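Cyclopropane mycolic acid synthase 1 (Mycobacterium tuberculosis, PDB 1KPG) converts a double bond at the distal position of an alpha mycolic acid into a cyclopropane ring, using S-adenosyl-L-methionine as the source of the added carbon. Local coordinates at residues G65-D70 / N89-T94; P129-V134 / L157-G162; V134-F139 / L165-T170. All blocks are in the same frame, centred on the assembly; numbering follows the deposited sequence.

In the fold
From the N terminus, contact 1 comes first: strand 67-71 runs out, helix 77-86 returns, and strand 89-94 lies down beside the first strand, closing a loop of 18 residues before contact 2 begins. Contacts 2 and 3, closing loops of 22 and 25 residues, then cross along the chain, because 129-134 and 134-139 share Val134 and meet 157-162 and 165-170 in the same order. Contact 2 joins the entrance of strand 132-136 to the end of helix 147-157; contact 3 pairs the strand with 163-171. Strand 132-136 also neighbours 67-71, so the contacts span four adjacent parallel strands, and contacts 1 and 3 both touch S-adenosyl-L-homocysteine.

Contact 1: residues G65-D70 / N89-T94; sequences GMTLLD and NVVGLT. With SAH (S-adenosyl-L-homocysteine), chain F.
Leu69 and Val91 face each other as a parallel bridge pair, with Leu93 one step further along on the same face. From CB, the Leu69 side chain rises off the sheet with CG opposite the backbone N (chi1 175°), a torsion that leaves it beside the carbonyl carbon and carries its end toward strand 89-94. There CD1 does the touching: it lies 3.5 Å from Val91 O, 4.1 Å from Val91 CB and 3.9 Å from Leu93 CD2, its axis slanting across that of Leu93. Thr67 CG2 extends the same face with a looser approach to Val91 CG2. On the other face Leu68 CB meets Val90 CG1 at 4.1 Å, both side chains packed against helix 77-86.

The backbones are joined by a ladder of five hydrogen bonds, from Asn89 N to Met66 O at one end to Leu93 N to Asp70 O (2.9 Å) at the other. Leu68 N to Asn89 O is nearly straight at hydrogen (175°). Beyond the ladder, SAH O2' donates to Thr94 OG1 at 3.0 Å, and Ser96 N also bonds this hydroxyl oxygen. With the strand axes 20° apart and a helix between, this is the first beta-alpha-beta unit of a Rossmann-like methyltransferase fold, its strand ends directed at the bound S-adenosyl-L-homocysteine.

Contact 2: residues P129-V134 / L157-G162; sequences PVDRIV and LLPADG
The guanidinium of Arg132 has Asp161 O over one face, 3.5 Å above the plane and offset toward the rim, while nearly in the guanidinium plane NH1 donates to Asp131 O at 2.9 Å. The side chain bends at chi2 (-74°), which turns the group back toward the 159-162 turn and brings NH1 to 3.7 Å from Gly162 CA. NE is bonded to Leu60 O, so two of its nitrogens are held by backbone carbonyls.

The ring of Pro159 packs against the 130-131 backbone, with CG 3.4 Å from Asp131 CA. The Asp131 and Pro159 side chains cross at about a right angle, Asp131 OD2 lying 3.6 Å from Pro159 CG, while OD1 accepts from Thr67 N. Leu158 CD1 packs against Ile133 CG1, at a 3.4 Å separation that is shorter than usual and doubtful given the unusual Leu158 torsions; it also approaches Val130 CG2.

Val130 N gives the bond across the segments, to Leu157 O at 3.1 Å. It is straight at hydrogen (173°), but the donor stands 42° out of the carbonyl plane. The chemistry is therefore mainly apolar packing, with a single backbone hydrogen bond between the segments where helix 147-157 ends. Arg132 NH2 is 6.7 Å from Asp161 OD2, too far for a salt bridge.

Contact 3: residues V134-F139 / L165-T170; sequences VSIGAF and LLHTIT. With SAH (S-adenosyl-L-homocysteine), chain F; 16A (cetyl-trimethyl-ammonium), chain G; CO3 (carbonate ion), chain E.
Strands 132-136 and 163-171 form the parallel pair of a beta-alpha-beta unit whose ends reach the bound S-adenosyl-L-homocysteine and a cetyl-trimethyl-ammonium that probably occupies the lipid site; Ile136 and His167 meet there. Ile136 CG2 sits over the centre of the imidazole, 3.5 Å from its centroid and 12° off the ring normal. With His167 CG opposite the backbone N (chi1 167°), the ring lies against Ile136 and His167 NE2 donates to carbonate O2 at 2.6 Å. ND1 is bonded to Gln282 NE2, so both ring nitrogens are engaged, which should restrict the ring's rotation. The carbonate, probably from the crystallisation liquor, is also held by Tyr232 OH and Cys35 N.

Three backbone bonds support this pairing, ending with Gly137 N to His167 O at 2.9 Å; the axes differ by only 9°. As in other Rossmann-like methyltransferases, the chain leaves the strand beside the bound nucleoside: SAH N donates to Ile136 O at 2.8 Å. Gly137 O lies 3.2 Å from C19 of cetyl-trimethyl-ammonium, and the positive phi of Gly137, together with the closeness of C19, suits a residue without a side chain.

On the opposite face Leu166 CD2 lies over the Phe139 ring, 4.3 Å from its centroid and toward the rim, while Leu166 CD1 touches Phe139 CB. A water donates to Ser135 OG and accepts from Phe139 N, linking the strand to the loop that follows; Ser135 OG also bonds Val71 O.

Contact 1: residues G65-D70 / N89-T94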
loop_
_atom_site.group_PDB
_atom_site.type_symbol
_atom_site.label_atom_id
_atom_site.label_comp_id
_atom_site.label_asym_id
_atom_site.label_seq_id
_atom_site.Cartn_x
_atom_site.Cartn_y
_atom_site.Cartn_z
ATOM N N GLY A 65 -16.031 -16.251 -8.906
ATOM C CA GLY A 65 -15.578 -17.516 -8.357
ATOM C C GLY A 65 -14.085 -17.588 -8.107
ATOM O O GLY A 65 -13.629 -18.465 -7.379
HETATM N N MSE A 66 -13.315 -16.687 -8.712
HETATM C CA MSE A 66 -11.869 -16.687 -8.494
HETATM C C MSE A 66 -11.572 -16.320 -7.045
HETATM O O MSE A 66 -12.423 -15.767 -6.350
HETATM C CB MSE A 66 -11.164 -15.672 -9.402
HETATM C CG MSE A 66 -10.799 -16.177 -10.798
HETATM SE SE MSE A 66 -9.707 -14.890 -11.772
HETATM C CE MSE A 66 -9.921 -15.607 -13.570
ATOM N N THR A 67 -10.365 -16.643 -6.593
ATOM C CA THR A 67 -9.952 -16.309 -5.235
ATOM C C THR A 67 -8.845 -15.287 -5.352
ATOM O O THR A 67 -7.776 -15.564 -5.907
ATOM C CB THR A 67 -9.425 -17.535 -4.462
ATOM O OG1 THR A 67 -10.508 -18.433 -4.200
ATOM C CG2 THR A 67 -8.803 -17.104 -3.133
ATOM N N LEU A 68 -9.110 -14.091 -4.843
ATOM C CA LEU A 68 -8.133 -13.017 -4.896
ATOM C C LEU A 68 -7.399 -12.876 -3.568
ATOM O O LEU A 68 -8.020 -12.877 -2.507
ATOM C CB LEU A 68 -8.821 -11.692 -5.230
ATOM C CG LEU A 68 -7.921 -10.465 -5.040
ATOM C CD1 LEU A 68 -6.860 -10.412 -6.139
ATOM C CD2 LEU A 68 -8.777 -9.215 -5.053
ATOM N N LEU A 69 -6.078 -12.756 -3.634
ATOM C CA LEU A 69 -5.265 -12.589 -2.439
ATOM C C LEU A 69 -4.804 -11.141 -2.328
ATOM O O LEU A 69 -4.131 -10.633 -3.225
ATOM C CB LEU A 69 -4.035 -13.490 -2.501
ATOM C CG LEU A 69 -3.021 -13.327 -1.367
ATOM C CD1 LEU A 69 -3.638 -13.790 -0.064
ATOM C CD2 LEU A 69 -1.772 -14.148 -1.682
ATOM N N ASP A 70 -5.166 -10.479 -1.230
ATOM C CA ASP A 70 -4.758 -9.096 -1.005
ATOM C C ASP A 70 -3.661 -9.095 0.052
ATOM O O ASP A 70 -3.929 -9.305 1.239
ATOM C CB ASP A 70 -5.934 -8.238 -0.512
ATOM C CG ASP A 70 -5.594 -6.749 -0.482
ATOM O OD1 ASP A 70 -4.393 -6.409 -0.454
ATOM O OD2 ASP A 70 -6.523 -5.914 -0.482
ATOM N N ASN A 89 -13.916 -14.449 -4.628
ATOM C CA ASN A 89 -13.721 -14.790 -3.224
ATOM C C ASN A 89 -12.438 -14.056 -2.849
ATOM O O ASN A 89 -11.650 -13.730 -3.730
ATOM C CB ASN A 89 -13.526 -16.299 -3.059
ATOM C CG ASN A 89 -14.664 -17.098 -3.662
ATOM O OD1 ASN A 89 -14.455 -17.915 -4.559
ATOM N ND2 ASN A 89 -15.877 -16.862 -3.175
ATOM N N VAL A 90 -12.214 -13.793 -1.565
ATOM C CA VAL A 90 -11.004 -13.072 -1.180
ATOM C C VAL A 90 -10.346 -13.500 0.127
ATOM O O VAL A 90 -11.000 -13.989 1.056
ATOM C CB VAL A 90 -11.265 -11.552 -1.062
ATOM C CG1 VAL A 90 -11.727 -10.978 -2.396
ATOM C CG2 VAL A 90 -12.296 -11.294 0.017
ATOM N N VAL A 91 -9.035 -13.288 0.177
ATOM C CA VAL A 91 -8.232 -13.574 1.351
ATOM C C VAL A 91 -7.327 -12.363 1.539
ATOM O O VAL A 91 -6.592 -11.977 0.633
ATOM C CB VAL A 91 -7.360 -14.827 1.170
ATOM C CG1 VAL A 91 -6.565 -15.080 2.434
ATOM C CG2 VAL A 91 -8.242 -16.025 0.846
ATOM N N GLY A 92 -7.407 -11.743 2.709
ATOM C CA GLY A 92 -6.581 -10.581 2.967
ATOM C C GLY A 92 -5.613 -10.844 4.094
ATOM O O GLY A 92 -5.977 -11.445 5.102
ATOM N N LEU A 93 -4.377 -10.397 3.908
ATOM C CA LEU A 93 -3.320 -10.557 4.897
ATOM C C LEU A 93 -2.867 -9.199 5.435
ATOM O O LEU A 93 -2.670 -8.258 4.672
ATOM C CB LEU A 93 -2.123 -11.267 4.262
ATOM C CG LEU A 93 -2.111 -12.794 4.098
ATOM C CD1 LEU A 93 -3.504 -13.345 3.884
ATOM C CD2 LEU A 93 -1.177 -13.149 2.940
ATOM N N THR A 94 -2.696 -9.107 6.750
ATOM C CA THR A 94 -2.233 -7.871 7.382
ATOM C C THR A 94 -1.515 -8.194 8.680
ATOM O O THR A 94 -1.832 -9.186 9.333
ATOM C CB THR A 94 -3.396 -6.909 7.709
ATOM O OG1 THR A 94 -2.869 -5.701 8.274
ATOM C CG2 THR A 94 -4.360 -7.548 8.704
HETATM N N SAH F . -3.383 -2.093 0.846
HETATM C CA SAH F . -4.043 -1.207 1.809
HETATM C CB SAH F . -3.165 -0.927 3.041
HETATM C CG SAH F . -1.780 -0.278 2.805
HETATM S SD SAH F . -0.869 0.040 4.341
HETATM C C SAH F . -4.427 0.127 1.160
HETATM O O SAH F . -3.904 0.417 0.064
HETATM O OXT SAH F . -5.236 0.873 1.759
HETATM C "C5'" SAH F . 0.411 -1.256 4.347
HETATM C "C4'" SAH F . -0.229 -2.614 4.605
HETATM O "O4'" SAH F . 0.615 -3.754 4.294
HETATM C "C3'" SAH F . -0.695 -2.811 6.046
HETATM O "O3'" SAH F . -2.021 -3.370 6.020
HETATM C "C2'" SAH F . 0.328 -3.772 6.613
HETATM O "O2'" SAH F . -0.193 -4.475 7.738
HETATM C "C1'" SAH F . 0.595 -4.637 5.432
HETATM N N9 SAH F . 1.827 -5.445 5.487
HETATM C C8 SAH F . 3.251 -5.033 5.673
HETATM N N7 SAH F . 4.098 -6.011 5.661
HETATM C C5 SAH F . 3.278 -7.146 5.463
HETATM C C6 SAH F . 3.577 -8.543 5.348
HETATM N N6 SAH F . 4.832 -9.027 5.420
HETATM N N1 SAH F . 2.531 -9.415 5.153
HETATM C C2 SAH F . 1.266 -8.947 5.076
HETATM N N3 SAH F . 0.853 -7.671 5.165
HETATM C C4 SAH F . 1.912 -6.811 5.360
#

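Contact 2: residues P129-V134 / L157-G162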
loop_
_atom_site.group_PDB
_atom_site.type_symbol
_atom_site.label_atom_id
_atom_site.label_comp_id
_atom_site.label_asym_id
_atom_site.label_seq_id
_atom_site.Cartn_x
_atom_site.Cartn_y
_atom_site.Cartn_z
ATOM N N PRO A 129 -2.960 -22.059 -2.563
ATOM C CA PRO A 129 -2.995 -21.649 -3.969
ATOM C C PRO A 129 -4.039 -20.539 -4.111
ATOM O O PRO A 129 -5.067 -20.562 -3.432
ATOM C CB PRO A 129 -3.421 -22.927 -4.695
ATOM C CG PRO A 129 -2.915 -24.022 -3.789
ATOM C CD PRO A 129 -3.263 -23.493 -2.420
ATOM N N VAL A 130 -3.770 -19.569 -4.976
ATOM C CA VAL A 130 -4.703 -18.474 -5.217
ATOM C C VAL A 130 -4.737 -18.220 -6.720
ATOM O O VAL A 130 -3.820 -18.615 -7.432
ATOM C CB VAL A 130 -4.275 -17.190 -4.474
ATOM C CG1 VAL A 130 -4.404 -17.395 -2.960
ATOM C CG2 VAL A 130 -2.853 -16.832 -4.836
ATOM N N ASP A 131 -5.789 -17.569 -7.201
ATOM C CA ASP A 131 -5.920 -17.297 -8.628
ATOM C C ASP A 131 -5.238 -16.015 -9.097
ATOM O O ASP A 131 -4.628 -15.978 -10.167
ATOM C CB ASP A 131 -7.405 -17.264 -9.004
ATOM C CG ASP A 131 -8.057 -18.624 -8.882
ATOM O OD1 ASP A 131 -9.234 -18.687 -8.469
ATOM O OD2 ASP A 131 -7.392 -19.635 -9.204
ATOM N N ARG A 132 -5.351 -14.965 -8.295
ATOM C CA ARG A 132 -4.759 -13.675 -8.618
ATOM C C ARG A 132 -4.309 -13.023 -7.317
ATOM O O ARG A 132 -4.795 -13.373 -6.234
ATOM C CB ARG A 132 -5.791 -12.785 -9.312
ATOM C CG ARG A 132 -6.316 -13.314 -10.644
ATOM C CD ARG A 132 -5.282 -13.165 -11.747
ATOM N NE ARG A 132 -5.809 -13.486 -13.075
ATOM C CZ ARG A 132 -5.906 -14.712 -13.587
ATOM N NH1 ARG A 132 -5.512 -15.773 -12.894
ATOM N NH2 ARG A 132 -6.387 -14.876 -14.813
ATOM N N ILE A 133 -3.385 -12.075 -7.424
ATOM C CA ILE A 133 -2.877 -11.376 -6.253
ATOM C C ILE A 133 -2.826 -9.872 -6.485
ATOM O O ILE A 133 -2.528 -9.414 -7.587
ATOM C CB ILE A 133 -1.452 -11.842 -5.894
ATOM C CG1 ILE A 133 -1.420 -13.361 -5.724
ATOM C CG2 ILE A 133 -0.990 -11.175 -4.610
ATOM C CD1 ILE A 133 -0.029 -13.905 -5.455
ATOM N N VAL A 134 -3.135 -9.114 -5.436
ATOM C CA VAL A 134 -3.086 -7.661 -5.484
ATOM C C VAL A 134 -2.398 -7.232 -4.195
ATOM O O VAL A 134 -2.648 -7.793 -3.127
ATOM C CB VAL A 134 -4.507 -7.020 -5.566
ATOM C CG1 VAL A 134 -5.284 -7.272 -4.283
ATOM C CG2 VAL A 134 -4.388 -5.513 -5.825
ATOM N N LEU A 157 2.346 -19.465 -5.713
ATOM C CA LEU A 157 0.930 -19.616 -5.370
ATOM C C LEU A 157 -0.050 -19.323 -6.509
ATOM O O LEU A 157 -1.154 -19.862 -6.531
ATOM C CB LEU A 157 0.590 -18.740 -4.156
ATOM C CG LEU A 157 1.395 -19.049 -2.889
ATOM C CD1 LEU A 157 0.922 -18.167 -1.745
ATOM C CD2 LEU A 157 1.237 -20.520 -2.527
ATOM N N LEU A 158 0.357 -18.474 -7.448
ATOM C CA LEU A 158 -0.474 -18.096 -8.600
ATOM C C LEU A 158 -0.677 -19.262 -9.588
ATOM O O LEU A 158 0.133 -20.188 -9.648
ATOM C CB LEU A 158 0.201 -16.928 -9.325
ATOM C CG LEU A 158 -0.459 -15.558 -9.553
ATOM C CD1 LEU A 158 -1.544 -15.268 -8.525
ATOM C CD2 LEU A 158 0.643 -14.497 -9.518
ATOM N N PRO A 159 -1.773 -19.236 -10.368
ATOM C CA PRO A 159 -2.020 -20.312 -11.336
ATOM C C PRO A 159 -1.155 -20.101 -12.581
ATOM O O PRO A 159 -0.452 -19.097 -12.697
ATOM C CB PRO A 159 -3.507 -20.169 -11.663
ATOM C CG PRO A 159 -4.063 -19.385 -10.500
ATOM C CD PRO A 159 -2.970 -18.398 -10.215
ATOM N N ALA A 160 -1.234 -21.041 -13.516
ATOM C CA ALA A 160 -0.460 -20.976 -14.751
ATOM C C ALA A 160 -0.528 -19.617 -15.441
ATOM O O ALA A 160 0.499 -19.060 -15.833
ATOM C CB ALA A 160 -0.924 -22.074 -15.715
ATOM N N ASP A 161 -1.732 -19.083 -15.597
ATOM C CA ASP A 161 -1.884 -17.798 -16.267
ATOM C C ASP A 161 -2.157 -16.695 -15.254
ATOM O O ASP A 161 -2.827 -15.704 -15.552
ATOM C CB ASP A 161 -3.021 -17.885 -17.283
ATOM C CG ASP A 161 -2.847 -19.048 -18.250
ATOM O OD1 ASP A 161 -1.858 -19.044 -19.016
ATOM O OD2 ASP A 161 -3.695 -19.971 -18.238
ATOM N N GLY A 162 -1.615 -16.879 -14.058
ATOM C CA GLY A 162 -1.817 -15.921 -12.993
ATOM C C GLY A 162 -1.271 -14.540 -13.260
ATOM O O GLY A 162 -0.468 -14.322 -14.169
#

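Contact 3: residues V134-F139 / L165-T170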
loop_
_atom_site.group_PDB
_atom_site.type_symbol
_atom_site.label_atom_id
_atom_site.label_comp_id
_atom_site.label_asym_id
_atom_site.label_seq_id
_atom_site.Cartn_x
_atom_site.Cartn_y
_atom_site.Cartn_z
ATOM N N VAL A 134 -3.135 -9.114 -5.436
ATOM C CA VAL A 134 -3.086 -7.661 -5.484
ATOM C C VAL A 134 -2.398 -7.232 -4.195
ATOM O O VAL A 134 -2.648 -7.793 -3.127
ATOM C CB VAL A 134 -4.507 -7.020 -5.566
ATOM C CG1 VAL A 134 -5.284 -7.272 -4.283
ATOM C CG2 VAL A 134 -4.388 -5.513 -5.825
ATOM N N SER A 135 -1.497 -6.270 -4.303
ATOM C CA SER A 135 -0.776 -5.774 -3.139
ATOM C C SER A 135 -0.514 -4.296 -3.381
ATOM O O SER A 135 0.215 -3.929 -4.298
ATOM C CB SER A 135 0.545 -6.533 -2.963
ATOM O OG SER A 135 1.217 -6.105 -1.793
ATOM N N ILE A 136 -1.118 -3.452 -2.554
ATOM C CA ILE A 136 -0.979 -2.009 -2.699
ATOM C C ILE A 136 -0.394 -1.340 -1.451
ATOM O O ILE A 136 -1.029 -1.315 -0.392
ATOM C CB ILE A 136 -2.352 -1.394 -3.019
ATOM C CG1 ILE A 136 -2.892 -2.001 -4.322
ATOM C CG2 ILE A 136 -2.247 0.116 -3.105
ATOM C CD1 ILE A 136 -4.398 -1.823 -4.531
ATOM N N GLY A 137 0.823 -0.816 -1.583
ATOM C CA GLY A 137 1.474 -0.142 -0.472
ATOM C C GLY A 137 1.998 -0.994 0.677
ATOM O O GLY A 137 2.235 -0.471 1.762
ATOM N N ALA A 138 2.180 -2.291 0.461
ATOM C CA ALA A 138 2.696 -3.179 1.509
ATOM C C ALA A 138 4.153 -3.572 1.235
ATOM O O ALA A 138 4.946 -3.788 2.155
ATOM C CB ALA A 138 1.833 -4.434 1.600
ATOM N N PHE A 139 4.487 -3.659 -0.047
ATOM C CA PHE A 139 5.819 -4.033 -0.503
ATOM C C PHE A 139 6.932 -3.223 0.179
ATOM O O PHE A 139 8.026 -3.735 0.426
ATOM C CB PHE A 139 5.890 -3.843 -2.025
ATOM C CG PHE A 139 7.149 -4.365 -2.649
ATOM C CD1 PHE A 139 7.318 -5.728 -2.874
ATOM C CD2 PHE A 139 8.168 -3.491 -3.022
ATOM C CE1 PHE A 139 8.487 -6.219 -3.467
ATOM C CE2 PHE A 139 9.341 -3.969 -3.613
ATOM C CZ PHE A 139 9.500 -5.339 -3.838
ATOM N N LEU A 165 -0.853 -7.693 -9.378
ATOM C CA LEU A 165 -0.720 -6.265 -9.578
ATOM C C LEU A 165 -0.036 -5.774 -8.315
ATOM O O LEU A 165 -0.612 -5.802 -7.216
ATOM C CB LEU A 165 -2.087 -5.586 -9.734
ATOM C CG LEU A 165 -2.084 -4.087 -10.078
ATOM C CD1 LEU A 165 -1.586 -3.266 -8.893
ATOM C CD2 LEU A 165 -1.220 -3.843 -11.311
ATOM N N LEU A 166 1.213 -5.358 -8.480
ATOM C CA LEU A 166 2.002 -4.849 -7.380
ATOM C C LEU A 166 2.061 -3.334 -7.504
ATOM O O LEU A 166 2.640 -2.792 -8.444
ATOM C CB LEU A 166 3.415 -5.439 -7.425
ATOM C CG LEU A 166 4.386 -4.972 -6.335
ATOM C CD1 LEU A 166 3.840 -5.324 -4.965
ATOM C CD2 LEU A 166 5.737 -5.627 -6.546
ATOM N N HIS A 167 1.428 -2.661 -6.553
ATOM C CA HIS A 167 1.386 -1.206 -6.509
ATOM C C HIS A 167 2.276 -0.805 -5.340
ATOM O O HIS A 167 1.982 -1.123 -4.195
ATOM C CB HIS A 167 -0.067 -0.754 -6.290
ATOM C CG HIS A 167 -0.223 0.691 -5.927
ATOM N ND1 HIS A 167 -1.226 1.481 -6.450
ATOM C CD2 HIS A 167 0.438 1.469 -5.035
ATOM C CE1 HIS A 167 -1.176 2.678 -5.897
ATOM N NE2 HIS A 167 -0.174 2.697 -5.035
ATOM N N THR A 168 3.368 -0.107 -5.633
ATOM C CA THR A 168 4.289 0.296 -4.588
ATOM C C THR A 168 5.001 1.600 -4.892
ATOM O O THR A 168 5.198 1.970 -6.052
ATOM C CB THR A 168 5.363 -0.788 -4.353
ATOM O OG1 THR A 168 6.325 -0.313 -3.404
ATOM C CG2 THR A 168 6.079 -1.125 -5.674
ATOM N N ILE A 169 5.383 2.290 -3.826
ATOM C CA ILE A 169 6.120 3.537 -3.921
ATOM C C ILE A 169 7.524 3.127 -4.357
ATOM O O ILE A 169 7.972 2.023 -4.051
ATOM C CB ILE A 169 6.178 4.230 -2.533
ATOM C CG1 ILE A 169 4.806 4.830 -2.213
ATOM C CG2 ILE A 169 7.276 5.297 -2.499
ATOM C CD1 ILE A 169 4.602 5.149 -0.746
ATOM N N THR A 170 8.198 3.997 -5.096
ATOM C CA THR A 170 9.548 3.713 -5.552
ATOM C C THR A 170 10.295 5.031 -5.456
ATOM O O THR A 170 9.674 6.090 -5.429
ATOM C CB THR A 170 9.558 3.195 -7.015
ATOM O OG1 THR A 170 9.022 4.191 -7.891
ATOM C CG2 THR A 170 8.717 1.937 -7.137
HETATM N N SAH F . -3.383 -2.093 0.846
HETATM C CA SAH F . -4.043 -1.207 1.809
HETATM C CB SAH F . -3.165 -0.927 3.041
HETATM C CG SAH F . -1.780 -0.278 2.805
HETATM S SD SAH F . -0.869 0.040 4.341
HETATM C C SAH F . -4.427 0.127 1.160
HETATM O O SAH F . -3.904 0.417 0.064
HETATM O OXT SAH F . -5.236 0.873 1.759
HETATM C "C5'" SAH F . 0.411 -1.256 4.347
HETATM C "C4'" SAH F . -0.229 -2.614 4.605
HETATM O "O4'" SAH F . 0.615 -3.754 4.294
HETATM C "C3'" SAH F . -0.695 -2.811 6.046
HETATM O "O3'" SAH F . -2.021 -3.370 6.020
HETATM C "C2'" SAH F . 0.328 -3.772 6.613
HETATM O "O2'" SAH F . -0.193 -4.475 7.738
HETATM C "C1'" SAH F . 0.595 -4.637 5.432
HETATM N N9 SAH F . 1.827 -5.445 5.487
HETATM C C8 SAH F . 3.251 -5.033 5.673
HETATM N N7 SAH F . 4.098 -6.011 5.661
HETATM C C5 SAH F . 3.278 -7.146 5.463
HETATM C C6 SAH F . 3.577 -8.543 5.348
HETATM N N6 SAH F . 4.832 -9.027 5.420
HETATM N N1 SAH F . 2.531 -9.415 5.153
HETATM C C2 SAH F . 1.266 -8.947 5.076
HETATM N N3 SAH F . 0.853 -7.671 5.165
HETATM C C4 SAH F . 1.912 -6.811 5.360
HETATM C C1 16A G . 3.093 8.168 1.577
HETATM C C2 16A G . 4.402 7.519 2.033
HETATM C C3 16A G . 5.602 8.048 1.231
HETATM C C4 16A G . 6.963 7.446 1.607
HETATM C C5 16A G . 8.095 8.059 0.762
HETATM C C6 16A G . 9.516 7.527 1.042
HETATM C C7 16A G . 10.079 7.479 2.489
HETATM C C8 16A G . 10.483 6.149 3.172
HETATM C C9 16A G . 10.680 4.857 2.340
HETATM C C10 16A G . 9.447 3.963 2.263
HETATM C C11 16A G . 9.198 2.922 3.385
HETATM C C12 16A G . 7.800 2.777 4.037
HETATM C C13 16A G . 6.567 2.981 3.126
HETATM C C14 16A G . 5.227 2.814 3.847
HETATM C C15 16A G . 4.110 3.274 2.890
HETATM C C16 16A G . 2.741 3.208 3.607
HETATM N N1 16A G . 1.462 3.551 2.993
HETATM C C17 16A G . 0.461 3.377 4.110
HETATM C C18 16A G . 1.348 4.987 2.508
HETATM C C19 16A G . 1.080 2.550 1.922
HETATM C C CO3 E . 1.221 3.624 -2.084
HETATM O O1 CO3 E . 1.400 4.173 -0.706
HETATM O O2 CO3 E . 0.286 4.156 -2.895
HETATM O O3 CO3 E . 2.012 2.602 -2.520
HETATM O O HOH W 1 2.470 -3.776 -2.258
#